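Local atomic coordinates of VirX1 (Cyanophage Syn10, PDB entry 6QGM), a protein that iodinates diverse substrates as a marine viral halogenase, probably using flavin in the manner of the related tryptophan halogenases. Residues 370-375 with 382-387; 395-400 with 437-442; 453-456 with 462-465. All coordinates share one frame; numbering follows the deposited sequence.

Contact 1: residues 370-375 with 382-387; sequences VYLINQ and QAERDG
L372 and E384 make the close-packed part of this buried interface, their side chains running past one another in opposite directions. The CD2 methyl of L372 lies 3.8 Å from CB of E384 and remains alongside the glutamate as far as its carboxylate, where L372 CD2 and E384 OE2 are again 3.8 Å apart. The second methyl meets backbone instead, L372 CD1 standing 3.9 Å from the carbonyl O of E384. Beyond CG the glutamate is extended (chi2 162°), which carries its carboxylate out to the aliphatic part of Q375; E384 OE2 is 4.1 Å from Q375 CG, a van der Waals touch of a carboxylate oxygen on a methylene. The other oxygen, OE1, takes the polar load through a salt bridge to R376 and a hydrogen bond to T381, and the buried charge is probably stabilised by that pair. The two segments belong to a helical hairpin: helix 360-373 ends here, a short loop turns the chain round, and helix 382-408 starts back in a roughly antiparallel direction. The amide of Q375 faces a subunit boundary, where its OE1 accepts from the backbone N of R472 of the second subunit. Looser is the flank of helix 382-408 formed by partly exposed residues. There R385 grips Q382 OE1 side-on with both NE and NH2, from one face of the amide and well above its plane; the R385 NH2 to Q382 OE1 bond is 3.0 Å. The chain of bonds continues from Q382 NE2 to D386 OD1, 2.7 Å away, and R385 NH2 also reaches Q423 of the second subunit.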
ATOM      1  N   VAL B 370      15.393  -6.916 -23.805  1.00 55.00           N
ATOM      2  CA  VAL B 370      14.683  -7.245 -25.077  1.00 55.45           C
ATOM      3  C   VAL B 370      13.399  -6.417 -25.128  1.00 55.77           C
ATOM      4  O   VAL B 370      13.065  -5.909 -26.229  1.00 58.22           O
ATOM      5  CB  VAL B 370      14.392  -8.754 -25.212  1.00 54.82           C
ATOM      6  CG1 VAL B 370      13.394  -9.046 -26.318  1.00 56.06           C
ATOM      7  CG2 VAL B 370      15.657  -9.552 -25.462  1.00 55.13           C
ATOM      8  N   TYR B 371      12.723  -6.281 -23.985  1.00 54.87           N
ATOM      9  CA  TYR B 371      11.438  -5.550 -23.851  1.00 55.07           C
ATOM     10  C   TYR B 371      11.652  -4.087 -24.245  1.00 56.53           C
ATOM     11  O   TYR B 371      10.892  -3.578 -25.081  1.00 56.96           O
ATOM     12  CB  TYR B 371      10.872  -5.711 -22.438  1.00 55.21           C
ATOM     13  CG  TYR B 371       9.631  -4.900 -22.186  1.00 56.24           C
ATOM     14  CD1 TYR B 371       8.382  -5.406 -22.495  1.00 57.67           C
ATOM     15  CD2 TYR B 371       9.698  -3.626 -21.654  1.00 55.54           C
ATOM     16  CE1 TYR B 371       7.226  -4.677 -22.274  1.00 57.74           C
ATOM     17  CE2 TYR B 371       8.562  -2.868 -21.454  1.00 56.76           C
ATOM     18  CZ  TYR B 371       7.318  -3.395 -21.762  1.00 57.90           C
ATOM     19  OH  TYR B 371       6.188  -2.655 -21.557  1.00 57.82           O
ATOM     20  N   LEU B 372      12.681  -3.438 -23.691  1.00 58.91           N
ATOM     21  CA  LEU B 372      12.971  -2.000 -23.941  1.00 59.58           C
ATOM     22  C   LEU B 372      13.478  -1.788 -25.375  1.00 61.13           C
ATOM     23  O   LEU B 372      13.101  -0.780 -26.002  1.00 68.05           O
ATOM     24  CB  LEU B 372      13.993  -1.515 -22.905  1.00 57.71           C
ATOM     25  CG  LEU B 372      13.466  -1.353 -21.481  1.00 56.30           C
ATOM     26  CD1 LEU B 372      14.536  -0.793 -20.580  1.00 55.59           C
ATOM     27  CD2 LEU B 372      12.240  -0.453 -21.436  1.00 56.57           C
ATOM     28  N   ILE B 373      14.331  -2.673 -25.880  1.00 61.24           N
ATOM     29  CA  ILE B 373      14.944  -2.510 -27.233  1.00 61.67           C
ATOM     30  C   ILE B 373      13.858  -2.683 -28.312  1.00 60.40           C
ATOM     31  O   ILE B 373      13.939  -1.961 -29.319  1.00 60.44           O
ATOM     32  CB  ILE B 373      16.140  -3.472 -27.392  1.00 61.99           C
ATOM     33  CG1 ILE B 373      17.322  -2.990 -26.540  1.00 62.01           C
ATOM     34  CG2 ILE B 373      16.511  -3.642 -28.855  1.00 61.26           C
ATOM     35  CD1 ILE B 373      18.511  -3.929 -26.533  1.00 63.01           C
ATOM     36  N   ASN B 374      12.867  -3.559 -28.099  1.00 57.34           N
ATOM     37  CA  ASN B 374      11.774  -3.817 -29.080  1.00 57.87           C
ATOM     38  C   ASN B 374      10.651  -2.789 -28.938  1.00 58.06           C
ATOM     39  O   ASN B 374       9.716  -2.820 -29.748  1.00 58.07           O
ATOM     40  CB  ASN B 374      11.204  -5.233 -28.962  1.00 56.38           C
ATOM     41  CG  ASN B 374      12.200  -6.271 -29.418  1.00 55.62           C
ATOM     42  OD1 ASN B 374      13.190  -5.935 -30.069  1.00 56.37           O
ATOM     43  ND2 ASN B 374      11.961  -7.516 -29.055  1.00 53.98           N
ATOM     44  N   GLN B 375      10.769  -1.868 -27.986  1.00 57.83           N
ATOM     45  CA  GLN B 375       9.740  -0.838 -27.713  1.00 55.70           C
ATOM     46  C   GLN B 375       9.737   0.176 -28.872  1.00 56.07           C
ATOM     47  O   GLN B 375       8.709   0.259 -29.551  1.00 56.89           O
ATOM     48  CB  GLN B 375      10.017  -0.279 -26.313  1.00 55.11           C
ATOM     49  CG  GLN B 375       8.832   0.410 -25.669  1.00 54.88           C
ATOM     50  CD  GLN B 375       7.683  -0.498 -25.298  1.00 54.22           C
ATOM     51  OE1 GLN B 375       6.679  -0.530 -25.996  1.00 57.31           O
ATOM     52  NE2 GLN B 375       7.790  -1.209 -24.185  1.00 51.68           N
ATOM     53  N   GLN B 382      16.102   7.632 -20.254  1.00 54.22           N
ATOM     54  CA  GLN B 382      16.662   7.473 -18.890  1.00 54.07           C
ATOM     55  C   GLN B 382      15.549   6.952 -17.971  1.00 56.00           C
ATOM     56  O   GLN B 382      15.847   6.095 -17.125  1.00 58.01           O
ATOM     57  CB  GLN B 382      17.264   8.780 -18.375  1.00 54.15           C
ATOM     58  CG  GLN B 382      18.030   8.614 -17.069  1.00 54.30           C
ATOM     59  CD  GLN B 382      19.063   7.516 -17.157  1.00 52.85           C
ATOM     60  OE1 GLN B 382      19.897   7.501 -18.047  1.00 54.50           O
ATOM     61  NE2 GLN B 382      19.005   6.569 -16.245  1.00 49.94           N
ATOM     62  N   ALA B 383      14.309   7.423 -18.149  1.00 57.05           N
ATOM     63  CA  ALA B 383      13.127   6.962 -17.384  1.00 56.90           C
ATOM     64  C   ALA B 383      13.000   5.432 -17.487  1.00 57.50           C
ATOM     65  O   ALA B 383      12.777   4.787 -16.454  1.00 54.50           O
ATOM     66  CB  ALA B 383      11.893   7.661 -17.880  1.00 57.62           C
ATOM     67  N   GLU B 384      13.166   4.864 -18.687  1.00 59.29           N
ATOM     68  CA  GLU B 384      13.023   3.401 -18.931  1.00 59.06           C
ATOM     69  C   GLU B 384      14.194   2.661 -18.271  1.00 55.82           C
ATOM     70  O   GLU B 384      13.959   1.619 -17.632  1.00 54.56           O
ATOM     71  CB  GLU B 384      12.913   3.108 -20.433  1.00 61.91           C
ATOM     72  CG  GLU B 384      11.608   3.568 -21.070  1.00 63.76           C
ATOM     73  CD  GLU B 384      11.614   3.690 -22.594  1.00 65.98           C
ATOM     74  OE1 GLU B 384      11.995   4.781 -23.077  1.00 67.55           O
ATOM     75  OE2 GLU B 384      11.246   2.706 -23.315  1.00 67.41           O
ATOM     76  N   ARG B 385      15.411   3.180 -18.404  1.00 55.21           N
ATOM     77  CA  ARG B 385      16.628   2.570 -17.800  1.00 56.67           C
ATOM     78  C   ARG B 385      16.519   2.593 -16.266  1.00 57.32           C
ATOM     79  O   ARG B 385      16.897   1.590 -15.629  1.00 55.73           O
ATOM     80  CB  ARG B 385      17.878   3.300 -18.304  1.00 57.01           C
ATOM     81  CG  ARG B 385      18.105   3.149 -19.804  1.00 56.03           C
ATOM     82  CD  ARG B 385      19.465   3.627 -20.253  1.00 54.83           C
ATOM     83  NE  ARG B 385      19.606   5.063 -20.214  1.00 52.99           N
ATOM     84  CZ  ARG B 385      19.189   5.903 -21.145  1.00 52.83           C
ATOM     85  NH1 ARG B 385      18.579   5.463 -22.232  1.00 52.20           N
ATOM     86  NH2 ARG B 385      19.380   7.198 -20.970  1.00 53.77           N
ATOM     87  N   ASP B 386      16.016   3.696 -15.699  1.00 57.73           N
ATOM     88  CA  ASP B 386      15.706   3.838 -14.247  1.00 55.07           C
ATOM     89  C   ASP B 386      14.646   2.795 -13.870  1.00 52.77           C
ATOM     90  O   ASP B 386      14.808   2.157 -12.815  1.00 50.87           O
ATOM     91  CB  ASP B 386      15.327   5.283 -13.908  1.00 54.36           C
ATOM     92  CG  ASP B 386      16.515   6.242 -13.983  1.00 55.20           C
ATOM     93  OD1 ASP B 386      17.645   5.751 -14.088  1.00 55.61           O
ATOM     94  OD2 ASP B 386      16.315   7.481 -13.929  1.00 54.88           O
ATOM     95  N   GLY B 387      13.634   2.602 -14.723  1.00 51.31           N
ATOM     96  CA  GLY B 387      12.593   1.568 -14.566  1.00 50.32           C
ATOM     97  C   GLY B 387      13.175   0.170 -14.564  1.00 49.48           C
ATOM     98  O   GLY B 387      12.745  -0.641 -13.733  1.00 50.46           O
TER

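Contact 2: residues 395-400 with 437-442; sequences QIDSFS and QKQSTW
Q439 reaches from the loop leading into helix 441-451 to the flank of helix 382-408, where D397 and S398 receive it. This is a helix-to-loop contact just ahead of a helix start; S440 holds the N-cap position without a capping bond from its side chain, and helix 441-451 begins one residue later. The CB of Q439 is directed at the opposing helix, and CG continues the approach, lying 3.9 Å from D397 CB. A bend at chi2 (-64°) then turns one face of the amide onto the CB methylene of D397: Q439 CD is 3.7 Å from D397 CB, and Q439 NE2 is also 3.7 Å from that same methylene. The contact with D397 is therefore made by carbon, and its carboxylate is engaged otherwise, OD1 forming a salt bridge with K332. At the tip the amide oxygen turns to the next residue of the helix. S398 has OG beside its own backbone N (chi1 -63°), a position from which the hydroxyl can serve either Q439 or the carbonyl O of H394 one turn earlier; the choice is not settled. On the far end of the loop segment, Q437 and K438 belong to a subunit interface, Q437 OE1 accepting from H435 of the second subunit. Q439 OE1 also sits 3.5 Å from S398 N, at an angle too poor for a hydrogen bond, whereas its separation from S398 OG is 3.2 Å.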
ATOM      1  N   GLN B 395      13.246  -7.210  -7.591  1.00 50.19           N
ATOM      2  CA  GLN B 395      13.158  -8.681  -7.754  1.00 52.44           C
ATOM      3  C   GLN B 395      14.207  -9.362  -6.873  1.00 53.17           C
ATOM      4  O   GLN B 395      13.849 -10.288  -6.125  1.00 56.22           O
ATOM      5  CB  GLN B 395      13.333  -9.066  -9.215  1.00 53.65           C
ATOM      6  CG  GLN B 395      13.495 -10.561  -9.398  1.00 56.66           C
ATOM      7  CD  GLN B 395      12.834 -11.065 -10.659  1.00 60.51           C
ATOM      8  OE1 GLN B 395      13.487 -11.528 -11.600  1.00 60.23           O
ATOM      9  NE2 GLN B 395      11.510 -10.983 -10.666  1.00 61.40           N
ATOM     10  N   ILE B 396      15.461  -8.921  -6.957  1.00 53.62           N
ATOM     11  CA  ILE B 396      16.581  -9.574  -6.220  1.00 52.61           C
ATOM     12  C   ILE B 396      16.424  -9.306  -4.716  1.00 53.75           C
ATOM     13  O   ILE B 396      16.815 -10.170  -3.928  1.00 56.85           O
ATOM     14  CB  ILE B 396      17.946  -9.161  -6.793  1.00 49.90           C
ATOM     15  CG1 ILE B 396      19.012 -10.193  -6.444  1.00 47.79           C
ATOM     16  CG2 ILE B 396      18.328  -7.756  -6.367  1.00 51.72           C
ATOM     17  CD1 ILE B 396      20.294 -10.023  -7.206  1.00 48.59           C
ATOM     18  N   ASP B 397      15.818  -8.183  -4.334  1.00 53.81           N
ATOM     19  CA  ASP B 397      15.509  -7.876  -2.910  1.00 55.34           C
ATOM     20  C   ASP B 397      14.418  -8.839  -2.411  1.00 56.31           C
ATOM     21  O   ASP B 397      14.568  -9.388  -1.284  1.00 52.51           O
ATOM     22  CB  ASP B 397      15.106  -6.408  -2.718  1.00 56.93           C
ATOM     23  CG  ASP B 397      16.308  -5.468  -2.541  1.00 60.49           C
ATOM     24  OD1 ASP B 397      17.481  -5.971  -2.478  1.00 60.45           O
ATOM     25  OD2 ASP B 397      16.075  -4.233  -2.438  1.00 63.14           O
ATOM     26  N   SER B 398      13.356  -9.035  -3.208  1.00 57.20           N
ATOM     27  CA  SER B 398      12.263 -10.001  -2.938  1.00 56.64           C
ATOM     28  C   SER B 398      12.858 -11.381  -2.688  1.00 55.50           C
ATOM     29  O   SER B 398      12.610 -11.966  -1.615  1.00 52.75           O
ATOM     30  CB  SER B 398      11.274 -10.034  -4.064  1.00 59.19           C
ATOM     31  OG  SER B 398      10.640  -8.775  -4.202  1.00 66.62           O
ATOM     32  N   PHE B 399      13.643 -11.880  -3.644  1.00 56.39           N
ATOM     33  CA  PHE B 399      14.161 -13.268  -3.633  1.00 56.90           C
ATOM     34  C   PHE B 399      15.137 -13.444  -2.472  1.00 57.19           C
ATOM     35  O   PHE B 399      15.117 -14.531  -1.881  1.00 61.30           O
ATOM     36  CB  PHE B 399      14.759 -13.640  -4.992  1.00 57.29           C
ATOM     37  CG  PHE B 399      13.781 -14.302  -5.919  1.00 57.53           C
ATOM     38  CD1 PHE B 399      13.483 -15.650  -5.756  1.00 58.64           C
ATOM     39  CD2 PHE B 399      13.106 -13.577  -6.892  1.00 58.42           C
ATOM     40  CE1 PHE B 399      12.534 -16.266  -6.558  1.00 57.38           C
ATOM     41  CE2 PHE B 399      12.161 -14.198  -7.694  1.00 57.03           C
ATOM     42  CZ  PHE B 399      11.894 -15.542  -7.535  1.00 57.94           C
ATOM     43  N   SER B 400      15.956 -12.434  -2.159  1.00 56.38           N
ATOM     44  CA  SER B 400      16.957 -12.508  -1.058  1.00 55.59           C
ATOM     45  C   SER B 400      16.229 -12.605   0.294  1.00 55.76           C
ATOM     46  O   SER B 400      16.684 -13.408   1.137  1.00 56.25           O
ATOM     47  CB  SER B 400      17.952 -11.361  -1.110  1.00 54.43           C
ATOM     48  OG  SER B 400      17.304 -10.109  -0.959  1.00 55.70           O
ATOM     49  N   GLN B 437       7.531  -0.110   4.075  1.00 62.81           N
ATOM     50  CA  GLN B 437       8.703  -0.645   3.329  1.00 61.63           C
ATOM     51  C   GLN B 437       8.268  -1.124   1.940  1.00 63.83           C
ATOM     52  O   GLN B 437       7.178  -1.708   1.837  1.00 62.35           O
ATOM     53  CB  GLN B 437       9.336  -1.816   4.093  1.00 59.32           C
ATOM     54  CG  GLN B 437      10.456  -1.416   5.031  1.00 57.93           C
ATOM     55  CD  GLN B 437      10.142  -0.154   5.786  1.00 57.49           C
ATOM     56  OE1 GLN B 437      10.592   0.934   5.428  1.00 57.82           O
ATOM     57  NE2 GLN B 437       9.349  -0.302   6.834  1.00 54.57           N
ATOM     58  N   LYS B 438       9.116  -0.916   0.925  1.00 64.46           N
ATOM     59  CA  LYS B 438       8.967  -1.538  -0.415  1.00 62.64           C
ATOM     60  C   LYS B 438       8.916  -3.055  -0.241  1.00 59.74           C
ATOM     61  O   LYS B 438       8.044  -3.693  -0.832  1.00 62.65           O
ATOM     62  CB  LYS B 438      10.124  -1.160  -1.346  1.00 65.25           C
ATOM     63  CG  LYS B 438      10.063   0.243  -1.915  1.00 68.63           C
ATOM     64  CD  LYS B 438      11.243   0.557  -2.812  1.00 71.45           C
ATOM     65  CE  LYS B 438      11.639   2.026  -2.843  1.00 76.16           C
ATOM     66  NZ  LYS B 438      10.767   2.851  -3.717  1.00 79.54           N
ATOM     67  N   GLN B 439       9.857  -3.611   0.518  1.00 57.58           N
ATOM     68  CA  GLN B 439       9.964  -5.061   0.788  1.00 56.55           C
ATOM     69  C   GLN B 439       9.356  -5.300   2.174  1.00 57.14           C
ATOM     70  O   GLN B 439      10.075  -5.064   3.179  1.00 59.47           O
ATOM     71  CB  GLN B 439      11.427  -5.507   0.716  1.00 56.56           C
ATOM     72  CG  GLN B 439      12.168  -5.081  -0.546  1.00 57.04           C
ATOM     73  CD  GLN B 439      11.595  -5.707  -1.787  1.00 62.24           C
ATOM     74  OE1 GLN B 439      11.079  -6.825  -1.753  1.00 66.13           O
ATOM     75  NE2 GLN B 439      11.685  -4.998  -2.906  1.00 67.55           N
ATOM     76  N   SER B 440       8.097  -5.739   2.247  1.00 57.61           N
ATOM     77  CA  SER B 440       7.344  -5.828   3.529  1.00 59.66           C
ATOM     78  C   SER B 440       6.719  -7.221   3.750  1.00 61.12           C
ATOM     79  O   SER B 440       5.677  -7.306   4.426  1.00 61.86           O
ATOM     80  CB  SER B 440       6.314  -4.726   3.604  1.00 59.21           C
ATOM     81  OG  SER B 440       5.307  -4.920   2.627  1.00 60.23           O
ATOM     82  N   THR B 441       7.327  -8.291   3.232  1.00 62.75           N
ATOM     83  CA  THR B 441       6.774  -9.667   3.359  1.00 62.45           C
ATOM     84  C   THR B 441       6.986 -10.151   4.802  1.00 62.48           C
ATOM     85  O   THR B 441       6.031 -10.740   5.334  1.00 60.12           O
ATOM     86  CB  THR B 441       7.268 -10.603   2.246  1.00 64.11           C
ATOM     87  OG1 THR B 441       8.643 -10.946   2.448  1.00 69.33           O
ATOM     88  CG2 THR B 441       7.039 -10.014   0.868  1.00 63.66           C
ATOM     89  N   TRP B 442       8.138  -9.875   5.435  1.00 62.66           N
ATOM     90  CA  TRP B 442       8.360 -10.148   6.884  1.00 63.29           C
ATOM     91  C   TRP B 442       7.211  -9.549   7.717  1.00 62.44           C
ATOM     92  O   TRP B 442       6.610 -10.274   8.531  1.00 62.72           O
ATOM     93  CB  TRP B 442       9.705  -9.599   7.372  1.00 64.42           C
ATOM     94  CG  TRP B 442      10.920 -10.205   6.730  1.00 65.97           C
ATOM     95  CD1 TRP B 442      11.651  -9.696   5.690  1.00 64.46           C
ATOM     96  CD2 TRP B 442      11.557 -11.444   7.104  1.00 66.16           C
ATOM     97  NE1 TRP B 442      12.677 -10.546   5.376  1.00 64.84           N
ATOM     98  CE2 TRP B 442      12.655 -11.616   6.234  1.00 64.28           C
ATOM     99  CE3 TRP B 442      11.289 -12.428   8.066  1.00 65.01           C
ATOM    100  CZ2 TRP B 442      13.496 -12.724   6.309  1.00 63.41           C
ATOM    101  CZ3 TRP B 442      12.124 -13.520   8.145  1.00 63.07           C
ATOM    102  CH2 TRP B 442      13.208 -13.664   7.274  1.00 63.76           C
TER

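Contact 3: residues 453-456 with 462-465; sequences NTWH and ISFI
The loop between helices 441-451 and 462-468 folds back on the start of the second helix, and W455 meets S463 where the two come together. With CG of W455 beside the backbone N (chi1 -69°), the indole is carried to the helix, bringing the six-membered ring to S463: W455 CE3 is 4.1 Å from S463 OG, and W455 CH2 is 4.2 Å from the carbonyl O of S463. The serine hydroxyl also looks toward the following residue of the loop, with S463 OG 4.2 Å from H456 O. These are van der Waals separations, too long for hydrogen bonds. Further along the same helix the indole rests on I466 and A467, while I111 and P473 pack against it from other loops. The extended backbone carrying the tryptophan is held by polar groups: T454 OG1 donates to W455 O over 2.8 Å, in the carbonyl plane and on a lone pair, and N112 binds both the W455 N and T454 OG1. N453, with positive phi, marks where the chain leaves the preceding helix. An aromatic side chain of the connection packed against the start of the next helix is the arrangement of a helix-loop-helix connection.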
ATOM      1  N   ASN B 453      -4.107 -14.929  12.310  1.00 54.34           N
ATOM      2  CA  ASN B 453      -4.113 -16.414  12.458  1.00 54.04           C
ATOM      3  C   ASN B 453      -4.524 -17.077  11.136  1.00 53.75           C
ATOM      4  O   ASN B 453      -5.326 -18.032  11.159  1.00 54.90           O
ATOM      5  CB  ASN B 453      -4.984 -16.858  13.640  1.00 56.50           C
ATOM      6  CG  ASN B 453      -4.487 -16.322  14.974  1.00 60.07           C
ATOM      7  OD1 ASN B 453      -5.228 -16.256  15.954  1.00 63.03           O
ATOM      8  ND2 ASN B 453      -3.222 -15.961  15.046  1.00 62.34           N
ATOM      9  N   THR B 454      -3.944 -16.634  10.020  1.00 53.81           N
ATOM     10  CA  THR B 454      -4.359 -17.051   8.659  1.00 51.47           C
ATOM     11  C   THR B 454      -3.144 -17.099   7.732  1.00 50.07           C
ATOM     12  O   THR B 454      -2.209 -16.295   7.930  1.00 47.83           O
ATOM     13  CB  THR B 454      -5.413 -16.093   8.077  1.00 51.66           C
ATOM     14  OG1 THR B 454      -5.997 -16.689   6.917  1.00 49.50           O
ATOM     15  CG2 THR B 454      -4.845 -14.751   7.677  1.00 53.69           C
ATOM     16  N   TRP B 455      -3.194 -17.991   6.742  1.00 50.18           N
ATOM     17  CA  TRP B 455      -2.361 -17.920   5.521  1.00 51.96           C
ATOM     18  C   TRP B 455      -3.191 -17.305   4.397  1.00 53.84           C
ATOM     19  O   TRP B 455      -4.365 -16.998   4.614  1.00 56.75           O
ATOM     20  CB  TRP B 455      -1.793 -19.294   5.160  1.00 50.40           C
ATOM     21  CG  TRP B 455      -0.759 -19.793   6.118  1.00 50.81           C
ATOM     22  CD1 TRP B 455      -0.204 -19.113   7.162  1.00 51.11           C
ATOM     23  CD2 TRP B 455      -0.150 -21.094   6.124  1.00 50.64           C
ATOM     24  NE1 TRP B 455       0.683 -19.912   7.831  1.00 51.93           N
ATOM     25  CE2 TRP B 455       0.737 -21.131   7.219  1.00 51.19           C
ATOM     26  CE3 TRP B 455      -0.286 -22.237   5.336  1.00 50.78           C
ATOM     27  CZ2 TRP B 455       1.498 -22.255   7.532  1.00 52.02           C
ATOM     28  CZ3 TRP B 455       0.451 -23.354   5.661  1.00 51.38           C
ATOM     29  CH2 TRP B 455       1.352 -23.358   6.726  1.00 51.19           C
ATOM     30  N   HIS B 456      -2.569 -17.113   3.247  1.00 56.21           N
ATOM     31  CA  HIS B 456      -3.132 -16.434   2.061  1.00 60.33           C
ATOM     32  C   HIS B 456      -2.367 -16.964   0.845  1.00 64.01           C
ATOM     33  O   HIS B 456      -1.161 -17.300   1.015  1.00 67.18           O
ATOM     34  CB  HIS B 456      -3.004 -14.919   2.220  1.00 61.39           C
ATOM     35  CG  HIS B 456      -3.987 -14.142   1.414  1.00 64.94           C
ATOM     36  ND1 HIS B 456      -4.031 -14.206   0.033  1.00 66.42           N
ATOM     37  CD2 HIS B 456      -4.973 -13.295   1.794  1.00 65.89           C
ATOM     38  CE1 HIS B 456      -5.011 -13.441  -0.403  1.00 66.84           C
ATOM     39  NE2 HIS B 456      -5.592 -12.849   0.663  1.00 66.55           N
ATOM     40  N   ILE B 462       6.291 -18.965   0.317  1.00 56.81           N
ATOM     41  CA  ILE B 462       6.470 -18.855   1.790  1.00 56.59           C
ATOM     42  C   ILE B 462       5.696 -19.994   2.466  1.00 53.66           C
ATOM     43  O   ILE B 462       6.235 -20.582   3.435  1.00 54.16           O
ATOM     44  CB  ILE B 462       6.040 -17.464   2.301  1.00 59.73           C
ATOM     45  CG1 ILE B 462       7.110 -16.416   1.966  1.00 61.44           C
ATOM     46  CG2 ILE B 462       5.750 -17.501   3.801  1.00 60.13           C
ATOM     47  CD1 ILE B 462       6.616 -14.990   2.038  1.00 61.54           C
ATOM     48  N   SER B 463       4.489 -20.288   1.988  1.00 51.34           N
ATOM     49  CA  SER B 463       3.599 -21.298   2.605  1.00 51.62           C
ATOM     50  C   SER B 463       4.325 -22.650   2.695  1.00 50.28           C
ATOM     51  O   SER B 463       4.273 -23.260   3.775  1.00 49.96           O
ATOM     52  CB  SER B 463       2.289 -21.393   1.876  1.00 52.98           C
ATOM     53  OG  SER B 463       1.468 -20.295   2.213  1.00 57.74           O
ATOM     54  N   PHE B 464       5.025 -23.079   1.641  1.00 47.66           N
ATOM     55  CA  PHE B 464       5.706 -24.398   1.615  1.00 48.08           C
ATOM     56  C   PHE B 464       6.865 -24.423   2.624  1.00 47.22           C
ATOM     57  O   PHE B 464       7.113 -25.463   3.242  1.00 46.62           O
ATOM     58  CB  PHE B 464       6.230 -24.715   0.216  1.00 49.20           C
ATOM     59  CG  PHE B 464       5.152 -24.957  -0.807  1.00 47.87           C
ATOM     60  CD1 PHE B 464       4.533 -26.192  -0.918  1.00 47.35           C
ATOM     61  CD2 PHE B 464       4.744 -23.927  -1.638  1.00 48.56           C
ATOM     62  CE1 PHE B 464       3.530 -26.396  -1.851  1.00 48.14           C
ATOM     63  CE2 PHE B 464       3.745 -24.132  -2.575  1.00 49.02           C
ATOM     64  CZ  PHE B 464       3.125 -25.360  -2.662  1.00 49.47           C
ATOM     65  N   ILE B 465       7.555 -23.301   2.781  1.00 49.47           N
ATOM     66  CA  ILE B 465       8.775 -23.160   3.630  1.00 50.28           C
ATOM     67  C   ILE B 465       8.380 -23.165   5.117  1.00 48.16           C
ATOM     68  O   ILE B 465       8.938 -24.000   5.857  1.00 50.22           O
ATOM     69  CB  ILE B 465       9.557 -21.892   3.237  1.00 52.98           C
ATOM     70  CG1 ILE B 465       9.968 -21.905   1.761  1.00 53.43           C
ATOM     71  CG2 ILE B 465      10.770 -21.705   4.143  1.00 55.23           C
ATOM     72  CD1 ILE B 465      10.642 -23.179   1.304  1.00 53.00           C
TER

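Followed from the N terminus, the three contacts come in series, with none nested or crossing. Contact 1 closes the short loop between helices 360-373 and 382-408. Farther down that long helix, contact 2 brings back the chain after an excursion of 36 residues that includes helix 416-424, joining helix 382-408 to the entrance of helix 441-451. Contact 3 closes the next short loop, between helix 441-451 and helix 462-468. Centres of contacts 1 and 2 are 23 Å apart, those of 2 and 3 about 16 Å. Contacts 1 and 2 both touch the second subunit; contacts 2 and 3 reach the third, where Q437 packs on K438 and N453 on Y371.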